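Local coordinates for putative mannose-1-phosphate guanylyl transferase (Thermus thermophilus, PDB 2CU2), which probably catalyses guanylyl transfer from GTP to mannose 1-phosphate, the reaction that yields GDP-mannose, at residues Val65-Pro68 and Tyr69-Gly72; Glu116-Arg119 and Glu120-Thr124; Ala191-Pro194 and Ala195-Ala198; Ile231-Tyr235 and Gly236-Lys240. One frame throughout, in Å; residues are numbered along the deposited sequence.

All four contacts are local, each formed by consecutive residues of the nucleotidyl transferase region, and they follow one another along the chain. Contacts 3 and 4 are the pair that meets: their centres lie about 14 Å apart, and M197 of contact 3 packs on I233, V237 and M238 of contact 4, with the two methionine methyls, M197 CE and M238 CE, 3.7 Å apart. Contact 2, which holds a sulfate probably taken from the crystallisation liquor, approaches contact 3 to about 5 Å between nearest atoms without touching it. Contact 1 stands apart, its centre about 24 Å from that of contact 2 and 29 Å from that of contact 4.

Contact 1 (Val65-Pro68 and Tyr69-Gly72); sequences VARP and YADG
A helix end at the protein surface brings A66 and R67 against Y69 and A70, where helix 63-66 runs out through a short 3-10 segment into the loop before strand 74-78. The amide of Y69 donates to A66 O over 2.8 Å, and that of A70 to R67 O over 2.7 Å. Both are i to i+3 bonds, the spacing of a 3-10 turn.

P68, whose nitrogen carries no hydrogen, occupies the turn between them. In the Rossmann-like nucleotidyl transferase domain this connection leads from one parallel strand, 54-59, to its neighbour, 74-78. A70 then turns the chain out of the helix as the centre of an inverse gamma turn, D71 N bonding to Y69 O at 2.7 Å.

The Y69 ring lies back along the preceding turn, because chi1 of -70° sets CG beside its own backbone N and opposite the carbonyl carbon. Two carbonyl oxygens meet the ring edge in its plane: A66 O is 3.5 Å from Y69 CD2, and V65 O is 3.6 Å from Y69 CE2. Farther out, the ring packs on L38, L42 and L56 while its hydroxyl is hydrogen-bonded to T36 OG1. A70 CB rests 3.3 Å from R67 O, and the R67 guanidinium reaches back to a salt bridge with E63.

Contact 2 (Glu116-Arg119 and Glu120-Thr124); sequences EAYR and EALAT. With SO4 (sulfate ion), chain C.
Helix 115-128 packs against the central sheet of the nucleotidyl transferase domain, and over E116-T124 it joins Y118 to L122 on its buried side while R119 holds a sulfate on another. Four successive i to i+4 bonds make the regular alpha-helical frame, from E120 N to E116 O through to A123 N and R119 O. The last of these is the shortest, at 2.8 Å.

With chi1 at -179°, Y118 carries its ring opposite its backbone N and slanting across the L122 side chain. One branch does the touching: L122 CD1 comes to 3.2 Å from Y118 CE2, an oblique and close approach. Both side chains also rest on V189 of strand 184-192, and the Y118 ring meets that of F251.

The R119 chain bends at chi3 (-72°), which turns the guanidinium back alongside the first turn, with E116 N 3.9 Å above one face. The sulfate sits at the edge of this flat group, near its plane. R119 NH2 gives the stronger bond, 2.7 Å to sulfate O1, whereas R119 NE divides its hydrogen weakly between sulfate O4 at 3.2 Å and O3 at 3.3 Å. NH1 is engaged by the carbonyl of R44, which would steady the rotation of the group. E116 also borders the ion through CG, 4.0 Å from sulfate O1. Two guanidinium nitrogens thus grip three sulfate oxygens, and the positive charge of R119 probably offsets part of the charge of the anion.

Contact 3 (Ala191-Pro194 and Ala195-Ala198); sequences AFAP and ATMA
Apolar contact between F192 and M197 folds the end of strand 184-192 against the first turn of helix 194-204. The F192 ring is touched twice by the methionine: M197 CB lies 3.4 Å from F192 CE1, and the methyl CE stands over one face in a CH-pi contact, 4.1 Å from the ring centroid and displaced toward the rim. Bends at chi2 (51°) and chi3 (79°) curl the M197 chain so that its methyl returns over the ring; the sulfur, 5.2 Å from the centroid, completes a Met-aromatic pair. Were F192 an alanine, the M197 methyl would probably be left without its aromatic face and a gap would open between strand end and helix.

In this strand-to-helix junction of the nucleotidyl transferase domain, A193 takes the N-cap position and P194 opens the helix, its ring against A95 and L96 of helix 83-98.

Among the backbone hydrogen bonds, A193 O receives weak ones from T196 N and M197 N. The first regular turn is closed by A198 N, 3.0 Å from P194 O. One water bridges the junction, accepting from A193 N at 3.0 Å and from T196 OG1 at 3.1 Å.

Contact 4 (Ile231-Tyr235 and Gly236-Lys240); sequences ISIDY and GVMEK
The short helix 233-238 of the nucleotidyl transferase domain, N-capped by S232 and widened by a pi-type turn, sets I231 and I233 against G236, V237 and M238. The cap is made by the S232 side chain, whose OG accepts from Y235 N at 2.9 Å. The widening shows at I233 O, which takes two amides: V237 N from above the carbonyl plane, and M238 N in the plane at 2.9 Å along an almost straight path of 173°.

I231 is fully extended, and its CD1 ends 3.4 Å from G236 CA, a tight fit; a beta carbon on that glycine would run into S232 O. I233 holds CG1 opposite its backbone N, but chi2 of 63° turns CD1 onto V237 CG2, 3.5 Å away, while CG1 meets M238 CE. The bent M238 chain slants across I233, and both reach M197 of helix 194-204.

Y235 and E239 cross on the outer side, ring and carboxylate planes 75° apart. The course of the E239 chain is less sure, since its CG sits too close to D234 O in the model, and its carboxylate also comes near the like charge of E168. With an alanine here the carboxylate is gone, and the CD1 edge of Y235 would probably lose its oxygen neighbour, though I231 still borders the ring. K240 NZ stands over the face of the same ring, too distant for more than a weak cation-pi attraction. At the ring edge, E239 OE2 lies near the plane, 3.2 Å from Y235 CD1.

Contact 1 (Val65-Pro68 and Tyr69-Gly72)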
ATOM      1  N   VAL A  65      25.685  -9.885   1.147  1.00 45.60           N
ATOM      2  CA  VAL A  65      24.552 -10.395   0.376  1.00 44.98           C
ATOM      3  C   VAL A  65      24.986 -11.226  -0.844  1.00 44.30           C
ATOM      4  O   VAL A  65      24.237 -12.035  -1.374  1.00 44.15           O
ATOM      5  CB  VAL A  65      23.685  -9.214  -0.063  1.00 46.70           C
ATOM      6  CG1 VAL A  65      24.424  -8.368  -1.098  1.00 44.65           C
ATOM      7  CG2 VAL A  65      22.385  -9.717  -0.666  1.00 46.71           C
ATOM      8  N   ALA A  66      26.227 -10.988  -1.308  1.00 43.42           N
ATOM      9  CA  ALA A  66      26.677 -11.679  -2.509  1.00 42.23           C
ATOM     10  C   ALA A  66      27.330 -13.031  -2.204  1.00 43.16           C
ATOM     11  O   ALA A  66      27.327 -13.951  -3.015  1.00 42.30           O
ATOM     12  CB  ALA A  66      27.670 -10.770  -3.240  1.00 40.76           C
ATOM     13  N   ARG A  67      27.926 -13.140  -1.000  1.00 43.81           N
ATOM     14  CA  ARG A  67      28.748 -14.317  -0.725  1.00 45.39           C
ATOM     15  C   ARG A  67      28.018 -15.644  -0.934  1.00 45.24           C
ATOM     16  O   ARG A  67      28.582 -16.600  -1.449  1.00 45.40           O
ATOM     17  CB  ARG A  67      29.349 -14.237   0.675  1.00 46.99           C
ATOM     18  CG  ARG A  67      30.557 -15.174   0.833  1.00 50.55           C
ATOM     19  CD  ARG A  67      31.900 -14.430   0.758  1.00 52.01           C
ATOM     20  NE  ARG A  67      32.864 -15.164  -0.077  1.00 54.02           N
ATOM     21  CZ  ARG A  67      33.995 -14.522  -0.437  1.00 55.77           C
ATOM     22  NH1 ARG A  67      34.201 -13.278  -0.046  1.00 55.88           N
ATOM     23  NH2 ARG A  67      34.936 -15.171  -1.133  1.00 57.90           N
ATOM     24  N   PRO A  68      26.750 -15.742  -0.462  1.00 45.54           N
ATOM     25  CA  PRO A  68      25.951 -16.951  -0.664  1.00 45.77           C
ATOM     26  C   PRO A  68      25.947 -17.435  -2.126  1.00 46.69           C
ATOM     27  O   PRO A  68      25.754 -18.607  -2.410  1.00 46.37           O
ATOM     28  CB  PRO A  68      24.535 -16.685  -0.150  1.00 45.65           C
ATOM     29  CG  PRO A  68      24.656 -15.549   0.851  1.00 46.73           C
ATOM     30  CD  PRO A  68      25.969 -14.786   0.317  1.00 45.91           C
ATOM     31  N   TYR A  69      26.172 -16.494  -3.068  1.00 45.97           N
ATOM     32  CA  TYR A  69      26.197 -16.887  -4.482  1.00 47.06           C
ATOM     33  C   TYR A  69      27.543 -17.506  -4.902  1.00 48.79           C
ATOM     34  O   TYR A  69      27.645 -18.230  -5.890  1.00 48.55           O
ATOM     35  CB  TYR A  69      25.888 -15.648  -5.336  1.00 44.86           C
ATOM     36  CG  TYR A  69      24.457 -15.240  -5.175  1.00 43.50           C
ATOM     37  CD1 TYR A  69      23.469 -15.814  -5.978  1.00 42.71           C
ATOM     38  CD2 TYR A  69      24.102 -14.235  -4.273  1.00 43.81           C
ATOM     39  CE1 TYR A  69      22.147 -15.406  -5.864  1.00 42.82           C
ATOM     40  CE2 TYR A  69      22.781 -13.818  -4.168  1.00 43.69           C
ATOM     41  CZ  TYR A  69      21.808 -14.397  -4.960  1.00 43.89           C
ATOM     42  OH  TYR A  69      20.485 -14.035  -4.813  1.00 42.05           O
ATOM     43  N   ALA A  70      28.602 -17.180  -4.130  1.00 51.53           N
ATOM     44  CA  ALA A  70      29.951 -17.624  -4.489  1.00 54.53           C
ATOM     45  C   ALA A  70      30.186 -19.118  -4.225  1.00 56.21           C
ATOM     46  O   ALA A  70      31.008 -19.513  -3.406  1.00 57.34           O
ATOM     47  CB  ALA A  70      30.951 -16.793  -3.690  1.00 52.76           C
ATOM     48  N   ASP A  71      29.449 -19.954  -4.947  1.00 57.81           N
ATOM     49  CA  ASP A  71      29.590 -21.400  -4.820  1.00 57.88           C
ATOM     50  C   ASP A  71      30.329 -21.863  -6.069  1.00 57.12           C
ATOM     51  O   ASP A  71      29.718 -22.116  -7.109  1.00 57.93           O
ATOM     52  CB  ASP A  71      28.210 -22.058  -4.729  1.00 60.48           C
ATOM     53  CG  ASP A  71      28.290 -23.556  -4.492  1.00 62.75           C
ATOM     54  OD1 ASP A  71      27.302 -24.134  -3.994  1.00 63.72           O
ATOM     55  OD2 ASP A  71      29.337 -24.159  -4.811  1.00 64.19           O
ATOM     56  N   GLY A  72      31.650 -21.970  -5.954  1.00 55.07           N
ATOM     57  CA  GLY A  72      32.537 -22.273  -7.070  1.00 52.72           C
ATOM     58  C   GLY A  72      32.836 -20.996  -7.846  1.00 51.54           C
ATOM     59  O   GLY A  72      33.907 -20.783  -8.393  1.00 49.41           O
TER

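Contact 2 (Glu116-Arg119 and Glu120-Thr124)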
ATOM      1  N   GLU A 116      17.841 -21.210 -23.035  1.00 36.51           N
ATOM      2  CA  GLU A 116      18.513 -21.928 -24.112  1.00 37.32           C
ATOM      3  C   GLU A 116      18.876 -20.992 -25.252  1.00 35.54           C
ATOM      4  O   GLU A 116      20.005 -21.004 -25.732  1.00 37.00           O
ATOM      5  CB  GLU A 116      17.638 -23.076 -24.633  1.00 40.25           C
ATOM      6  CG  GLU A 116      17.427 -24.200 -23.624  1.00 46.68           C
ATOM      7  CD  GLU A 116      16.175 -24.014 -22.771  1.00 50.41           C
ATOM      8  OE1 GLU A 116      15.689 -22.864 -22.649  1.00 48.49           O
ATOM      9  OE2 GLU A 116      15.670 -25.026 -22.224  1.00 51.09           O
ATOM     10  N   ALA A 117      17.923 -20.177 -25.686  1.00 34.69           N
ATOM     11  CA  ALA A 117      18.187 -19.246 -26.774  1.00 34.09           C
ATOM     12  C   ALA A 117      19.248 -18.238 -26.331  1.00 34.94           C
ATOM     13  O   ALA A 117      20.027 -17.747 -27.145  1.00 36.60           O
ATOM     14  CB  ALA A 117      16.903 -18.527 -27.178  1.00 33.00           C
ATOM     15  N   TYR A 118      19.279 -17.945 -25.036  1.00 34.16           N
ATOM     16  CA  TYR A 118      20.247 -17.005 -24.486  1.00 34.00           C
ATOM     17  C   TYR A 118      21.642 -17.614 -24.608  1.00 34.14           C
ATOM     18  O   TYR A 118      22.582 -16.958 -25.067  1.00 33.67           O
ATOM     19  CB  TYR A 118      19.928 -16.726 -23.015  1.00 33.16           C
ATOM     20  CG  TYR A 118      20.872 -15.745 -22.350  1.00 38.71           C
ATOM     21  CD1 TYR A 118      20.560 -14.387 -22.266  1.00 38.81           C
ATOM     22  CD2 TYR A 118      22.066 -16.186 -21.769  1.00 39.45           C
ATOM     23  CE1 TYR A 118      21.407 -13.488 -21.612  1.00 39.15           C
ATOM     24  CE2 TYR A 118      22.922 -15.302 -21.113  1.00 39.68           C
ATOM     25  CZ  TYR A 118      22.587 -13.953 -21.036  1.00 40.38           C
ATOM     26  OH  TYR A 118      23.429 -13.081 -20.380  1.00 39.04           O
ATOM     27  N   ARG A 119      21.774 -18.875 -24.201  1.00 33.48           N
ATOM     28  CA  ARG A 119      23.062 -19.551 -24.289  1.00 34.34           C
ATOM     29  C   ARG A 119      23.508 -19.690 -25.738  1.00 34.16           C
ATOM     30  O   ARG A 119      24.674 -19.478 -26.052  1.00 34.22           O
ATOM     31  CB  ARG A 119      22.999 -20.926 -23.627  1.00 33.78           C
ATOM     32  CG  ARG A 119      22.964 -20.863 -22.108  1.00 31.54           C
ATOM     33  CD  ARG A 119      23.183 -22.243 -21.504  1.00 33.48           C
ATOM     34  NE  ARG A 119      22.030 -23.120 -21.689  1.00 31.48           N
ATOM     35  CZ  ARG A 119      20.948 -23.115 -20.912  1.00 33.46           C
ATOM     36  NH1 ARG A 119      20.857 -22.276 -19.883  1.00 29.18           N
ATOM     37  NH2 ARG A 119      19.953 -23.961 -21.164  1.00 32.16           N
ATOM     38  N   GLU A 120      22.580 -20.027 -26.628  1.00 35.35           N
ATOM     39  CA  GLU A 120      22.926 -20.184 -28.036  1.00 35.83           C
ATOM     40  C   GLU A 120      23.482 -18.875 -28.591  1.00 35.25           C
ATOM     41  O   GLU A 120      24.438 -18.883 -29.371  1.00 33.48           O
ATOM     42  CB  GLU A 120      21.705 -20.662 -28.832  1.00 39.58           C
ATOM     43  CG  GLU A 120      21.435 -22.151 -28.625  1.00 45.88           C
ATOM     44  CD  GLU A 120      20.162 -22.642 -29.295  1.00 49.75           C
ATOM     45  OE1 GLU A 120      19.422 -21.811 -29.865  1.00 51.32           O
ATOM     46  OE2 GLU A 120      19.897 -23.865 -29.237  1.00 50.56           O
ATOM     47  N   ALA A 121      22.910 -17.750 -28.171  1.00 34.65           N
ATOM     48  CA  ALA A 121      23.393 -16.445 -28.625  1.00 34.27           C
ATOM     49  C   ALA A 121      24.810 -16.181 -28.099  1.00 33.14           C
ATOM     50  O   ALA A 121      25.668 -15.666 -28.824  1.00 32.90           O
ATOM     51  CB  ALA A 121      22.452 -15.340 -28.153  1.00 32.34           C
ATOM     52  N   LEU A 122      25.049 -16.520 -26.837  1.00 33.43           N
ATOM     53  CA  LEU A 122      26.365 -16.319 -26.236  1.00 35.52           C
ATOM     54  C   LEU A 122      27.406 -17.228 -26.883  1.00 36.08           C
ATOM     55  O   LEU A 122      28.540 -16.811 -27.117  1.00 34.60           O
ATOM     56  CB  LEU A 122      26.318 -16.590 -24.732  1.00 36.62           C
ATOM     57  CG  LEU A 122      25.723 -15.482 -23.859  1.00 39.69           C
ATOM     58  CD1 LEU A 122      25.858 -15.852 -22.383  1.00 39.93           C
ATOM     59  CD2 LEU A 122      26.449 -14.190 -24.133  1.00 40.49           C
ATOM     60  N   ALA A 123      27.017 -18.472 -27.162  1.00 34.87           N
ATOM     61  CA  ALA A 123      27.923 -19.425 -27.799  1.00 35.66           C
ATOM     62  C   ALA A 123      28.372 -18.840 -29.129  1.00 36.14           C
ATOM     63  O   ALA A 123      29.553 -18.893 -29.485  1.00 35.51           O
ATOM     64  CB  ALA A 123      27.219 -20.762 -28.025  1.00 35.58           C
ATOM     65  N   THR A 124      27.421 -18.265 -29.858  1.00 35.71           N
ATOM     66  CA  THR A 124      27.732 -17.669 -31.149  1.00 35.02           C
ATOM     67  C   THR A 124      28.637 -16.450 -31.002  1.00 34.81           C
ATOM     68  O   THR A 124      29.467 -16.178 -31.867  1.00 35.59           O
ATOM     69  CB  THR A 124      26.446 -17.282 -31.888  1.00 34.81           C
ATOM     70  OG1 THR A 124      25.683 -18.470 -32.136  1.00 36.91           O
ATOM     71  CG2 THR A 124      26.766 -16.609 -33.208  1.00 33.30           C
TER
HETATM   72  S   SO4 C1002      21.559 -26.055 -23.611  1.00 81.23           S
HETATM   73  O1  SO4 C1002      20.702 -26.152 -22.477  1.00 80.08           O
HETATM   74  O2  SO4 C1002      21.563 -27.098 -24.576  1.00 79.93           O
HETATM   75  O3  SO4 C1002      23.016 -25.902 -23.100  1.00 79.84           O
HETATM   76  O4  SO4 C1002      21.329 -24.829 -24.351  1.00 80.12           O

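Contact 3 (Ala191-Pro194 and Ala195-Ala198)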
ATOM      1  N   ALA A 191      31.660 -10.268 -25.771  1.00 33.05           N
ATOM      2  CA  ALA A 191      32.559 -11.413 -25.847  1.00 33.97           C
ATOM      3  C   ALA A 191      33.821 -11.069 -26.639  1.00 35.12           C
ATOM      4  O   ALA A 191      33.766 -10.538 -27.740  1.00 36.77           O
ATOM      5  CB  ALA A 191      31.814 -12.560 -26.532  1.00 32.72           C
ATOM      6  N   PHE A 192      34.974 -11.339 -26.002  1.00 33.90           N
ATOM      7  CA  PHE A 192      36.244 -11.048 -26.656  1.00 32.35           C
ATOM      8  C   PHE A 192      37.388 -11.810 -25.990  1.00 33.07           C
ATOM      9  O   PHE A 192      37.299 -12.257 -24.855  1.00 33.95           O
ATOM     10  CB  PHE A 192      36.502  -9.545 -26.539  1.00 31.79           C
ATOM     11  CG  PHE A 192      36.288  -9.096 -25.120  1.00 32.81           C
ATOM     12  CD1 PHE A 192      37.319  -9.214 -24.195  1.00 33.26           C
ATOM     13  CD2 PHE A 192      35.071  -8.548 -24.747  1.00 33.18           C
ATOM     14  CE1 PHE A 192      37.127  -8.778 -22.890  1.00 32.58           C
ATOM     15  CE2 PHE A 192      34.887  -8.113 -23.438  1.00 33.13           C
ATOM     16  CZ  PHE A 192      35.912  -8.225 -22.506  1.00 33.40           C
ATOM     17  N   ALA A 193      38.476 -11.997 -26.755  1.00 33.06           N
ATOM     18  CA  ALA A 193      39.694 -12.467 -26.115  1.00 34.12           C
ATOM     19  C   ALA A 193      40.263 -11.365 -25.225  1.00 32.49           C
ATOM     20  O   ALA A 193      40.248 -10.185 -25.562  1.00 33.42           O
ATOM     21  CB  ALA A 193      40.704 -12.829 -27.205  1.00 33.34           C
ATOM     22  N   PRO A 194      40.726 -11.760 -24.030  1.00 34.81           N
ATOM     23  CA  PRO A 194      41.260 -10.806 -23.074  1.00 34.18           C
ATOM     24  C   PRO A 194      42.237  -9.810 -23.717  1.00 34.69           C
ATOM     25  O   PRO A 194      42.240  -8.621 -23.421  1.00 35.16           O
ATOM     26  CB  PRO A 194      41.931 -11.601 -21.959  1.00 34.71           C
ATOM     27  CG  PRO A 194      41.317 -12.999 -21.970  1.00 34.51           C
ATOM     28  CD  PRO A 194      40.774 -13.108 -23.476  1.00 33.46           C
ATOM     29  N   ALA A 195      43.104 -10.332 -24.610  1.00 35.42           N
ATOM     30  CA  ALA A 195      44.087  -9.453 -25.241  1.00 35.87           C
ATOM     31  C   ALA A 195      43.438  -8.332 -26.069  1.00 37.12           C
ATOM     32  O   ALA A 195      43.895  -7.201 -26.096  1.00 36.13           O
ATOM     33  CB  ALA A 195      45.012 -10.290 -26.126  1.00 37.07           C
ATOM     34  N   THR A 196      42.360  -8.685 -26.803  1.00 37.05           N
ATOM     35  CA  THR A 196      41.735  -7.655 -27.636  1.00 37.67           C
ATOM     36  C   THR A 196      41.173  -6.493 -26.804  1.00 36.34           C
ATOM     37  O   THR A 196      41.121  -5.350 -27.237  1.00 36.37           O
ATOM     38  CB  THR A 196      40.667  -8.264 -28.552  1.00 40.04           C
ATOM     39  OG1 THR A 196      41.268  -9.246 -29.403  1.00 45.01           O
ATOM     40  CG2 THR A 196      39.995  -7.194 -29.418  1.00 41.31           C
ATOM     41  N   MET A 197      40.709  -6.807 -25.574  1.00 35.07           N
ATOM     42  CA  MET A 197      40.249  -5.714 -24.715  1.00 34.50           C
ATOM     43  C   MET A 197      41.430  -4.919 -24.152  1.00 34.09           C
ATOM     44  O   MET A 197      41.383  -3.708 -23.987  1.00 35.15           O
ATOM     45  CB  MET A 197      39.378  -6.282 -23.586  1.00 34.45           C
ATOM     46  CG  MET A 197      38.857  -5.212 -22.605  1.00 34.96           C
ATOM     47  SD  MET A 197      38.062  -3.812 -23.410  1.00 38.51           S
ATOM     48  CE  MET A 197      36.471  -4.566 -23.764  1.00 37.94           C
ATOM     49  N   ALA A 198      42.512  -5.655 -23.823  1.00 34.23           N
ATOM     50  CA  ALA A 198      43.713  -4.965 -23.372  1.00 35.08           C
ATOM     51  C   ALA A 198      44.153  -3.926 -24.399  1.00 35.56           C
ATOM     52  O   ALA A 198      44.486  -2.791 -24.087  1.00 35.52           O
ATOM     53  CB  ALA A 198      44.824  -6.000 -23.173  1.00 31.32           C
TER
HETATM   54  O   HOH W   1      38.620 -10.902 -29.558  1.00 31.49           O

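Contact 4 (Ile231-Tyr235 and Gly236-Lys240)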
ATOM      1  N   ILE A 231      33.703   5.301 -15.663  1.00 40.98           N
ATOM      2  CA  ILE A 231      33.144   5.298 -17.011  1.00 40.92           C
ATOM      3  C   ILE A 231      32.622   3.914 -17.394  1.00 41.44           C
ATOM      4  O   ILE A 231      33.136   2.883 -16.973  1.00 40.51           O
ATOM      5  CB  ILE A 231      34.237   5.748 -17.989  1.00 42.31           C
ATOM      6  CG1 ILE A 231      33.642   5.977 -19.378  1.00 43.83           C
ATOM      7  CG2 ILE A 231      35.312   4.657 -18.110  1.00 42.26           C
ATOM      8  CD1 ILE A 231      34.637   6.606 -20.351  1.00 43.82           C
ATOM      9  N   SER A 232      31.528   3.901 -18.184  1.00 39.64           N
ATOM     10  CA  SER A 232      30.999   2.629 -18.656  1.00 40.31           C
ATOM     11  C   SER A 232      31.889   2.055 -19.754  1.00 40.16           C
ATOM     12  O   SER A 232      32.662   2.750 -20.396  1.00 40.66           O
ATOM     13  CB  SER A 232      29.583   2.854 -19.192  1.00 39.89           C
ATOM     14  OG  SER A 232      29.646   3.259 -20.555  1.00 40.45           O
ATOM     15  N   ILE A 233      31.805   0.728 -19.930  1.00 39.88           N
ATOM     16  CA  ILE A 233      32.601   0.120 -20.983  1.00 40.28           C
ATOM     17  C   ILE A 233      32.043   0.473 -22.364  1.00 41.27           C
ATOM     18  O   ILE A 233      32.740   0.484 -23.369  1.00 39.65           O
ATOM     19  CB  ILE A 233      32.590  -1.391 -20.775  1.00 40.58           C
ATOM     20  CG1 ILE A 233      33.560  -2.061 -21.750  1.00 40.62           C
ATOM     21  CG2 ILE A 233      31.179  -1.941 -21.053  1.00 39.53           C
ATOM     22  CD1 ILE A 233      35.010  -1.631 -21.510  1.00 40.30           C
ATOM     23  N   ASP A 234      30.722   0.741 -22.389  1.00 42.95           N
ATOM     24  CA  ASP A 234      30.078   1.104 -23.646  1.00 46.16           C
ATOM     25  C   ASP A 234      30.620   2.426 -24.197  1.00 46.63           C
ATOM     26  O   ASP A 234      30.911   2.573 -25.376  1.00 47.07           O
ATOM     27  CB  ASP A 234      28.574   1.232 -23.389  1.00 48.78           C
ATOM     28  CG  ASP A 234      28.013  -0.120 -22.971  1.00 51.28           C
ATOM     29  OD1 ASP A 234      28.195  -0.484 -21.809  1.00 54.67           O
ATOM     30  OD2 ASP A 234      27.390  -0.781 -23.798  1.00 52.16           O
ATOM     31  N   TYR A 235      30.712   3.423 -23.297  1.00 48.38           N
ATOM     32  CA  TYR A 235      31.167   4.743 -23.721  1.00 49.64           C
ATOM     33  C   TYR A 235      32.692   4.817 -23.817  1.00 48.63           C
ATOM     34  O   TYR A 235      33.263   5.459 -24.688  1.00 47.61           O
ATOM     35  CB  TYR A 235      30.663   5.766 -22.700  1.00 53.57           C
ATOM     36  CG  TYR A 235      31.142   7.129 -23.061  1.00 58.99           C
ATOM     37  CD1 TYR A 235      30.709   7.728 -24.240  1.00 60.79           C
ATOM     38  CD2 TYR A 235      31.955   7.846 -22.182  1.00 60.57           C
ATOM     39  CE1 TYR A 235      31.068   9.036 -24.531  1.00 62.81           C
ATOM     40  CE2 TYR A 235      32.322   9.152 -22.477  1.00 63.16           C
ATOM     41  CZ  TYR A 235      31.884   9.745 -23.647  1.00 63.91           C
ATOM     42  OH  TYR A 235      32.226  11.051 -23.939  1.00 65.44           O
ATOM     43  N   GLY A 236      33.356   4.152 -22.853  1.00 47.25           N
ATOM     44  CA  GLY A 236      34.808   4.248 -22.783  1.00 45.24           C
ATOM     45  C   GLY A 236      35.503   3.451 -23.892  1.00 44.00           C
ATOM     46  O   GLY A 236      36.595   3.777 -24.340  1.00 42.63           O
ATOM     47  N   VAL A 237      34.851   2.352 -24.314  1.00 42.92           N
ATOM     48  CA  VAL A 237      35.507   1.471 -25.274  1.00 41.38           C
ATOM     49  C   VAL A 237      34.631   1.163 -26.493  1.00 41.61           C
ATOM     50  O   VAL A 237      35.008   1.373 -27.639  1.00 41.33           O
ATOM     51  CB  VAL A 237      35.863   0.168 -24.557  1.00 41.80           C
ATOM     52  CG1 VAL A 237      36.283  -0.890 -25.575  1.00 41.04           C
ATOM     53  CG2 VAL A 237      37.002   0.404 -23.582  1.00 42.16           C
ATOM     54  N   MET A 238      33.441   0.607 -26.212  1.00 42.23           N
ATOM     55  CA  MET A 238      32.614   0.081 -27.293  1.00 43.10           C
ATOM     56  C   MET A 238      32.325   1.110 -28.391  1.00 43.84           C
ATOM     57  O   MET A 238      32.405   0.831 -29.580  1.00 44.05           O
ATOM     58  CB  MET A 238      31.308  -0.436 -26.688  1.00 42.74           C
ATOM     59  CG  MET A 238      31.518  -1.704 -25.857  1.00 44.64           C
ATOM     60  SD  MET A 238      32.632  -2.866 -26.660  1.00 45.37           S
ATOM     61  CE  MET A 238      33.147  -3.772 -25.194  1.00 47.71           C
ATOM     62  N   GLU A 239      31.940   2.325 -27.962  1.00 43.90           N
ATOM     63  CA  GLU A 239      31.540   3.332 -28.940  1.00 46.27           C
ATOM     64  C   GLU A 239      32.710   3.793 -29.816  1.00 46.34           C
ATOM     65  O   GLU A 239      32.545   4.482 -30.815  1.00 46.38           O
ATOM     66  CB  GLU A 239      30.936   4.519 -28.188  1.00 47.63           C
ATOM     67  CG  GLU A 239      29.651   4.139 -27.449  1.00 52.31           C
ATOM     68  CD  GLU A 239      29.131   5.338 -26.688  1.00 54.79           C
ATOM     69  OE1 GLU A 239      28.231   5.171 -25.876  1.00 53.96           O
ATOM     70  OE2 GLU A 239      29.630   6.437 -26.920  1.00 55.91           O
ATOM     71  N   LYS A 240      33.930   3.411 -29.392  1.00 45.98           N
ATOM     72  CA  LYS A 240      35.111   3.809 -30.159  1.00 46.06           C
ATOM     73  C   LYS A 240      35.756   2.626 -30.892  1.00 45.31           C
ATOM     74  O   LYS A 240      36.619   2.785 -31.749  1.00 44.47           O
ATOM     75  CB  LYS A 240      36.110   4.456 -29.196  1.00 49.25           C
ATOM     76  CG  LYS A 240      35.421   5.223 -28.064  1.00 53.10           C
ATOM     77  CD  LYS A 240      35.967   6.643 -27.897  1.00 55.68           C
ATOM     78  CE  LYS A 240      35.128   7.486 -26.930  1.00 58.48           C
ATOM     79  NZ  LYS A 240      35.900   7.763 -25.720  1.00 61.55           N
TER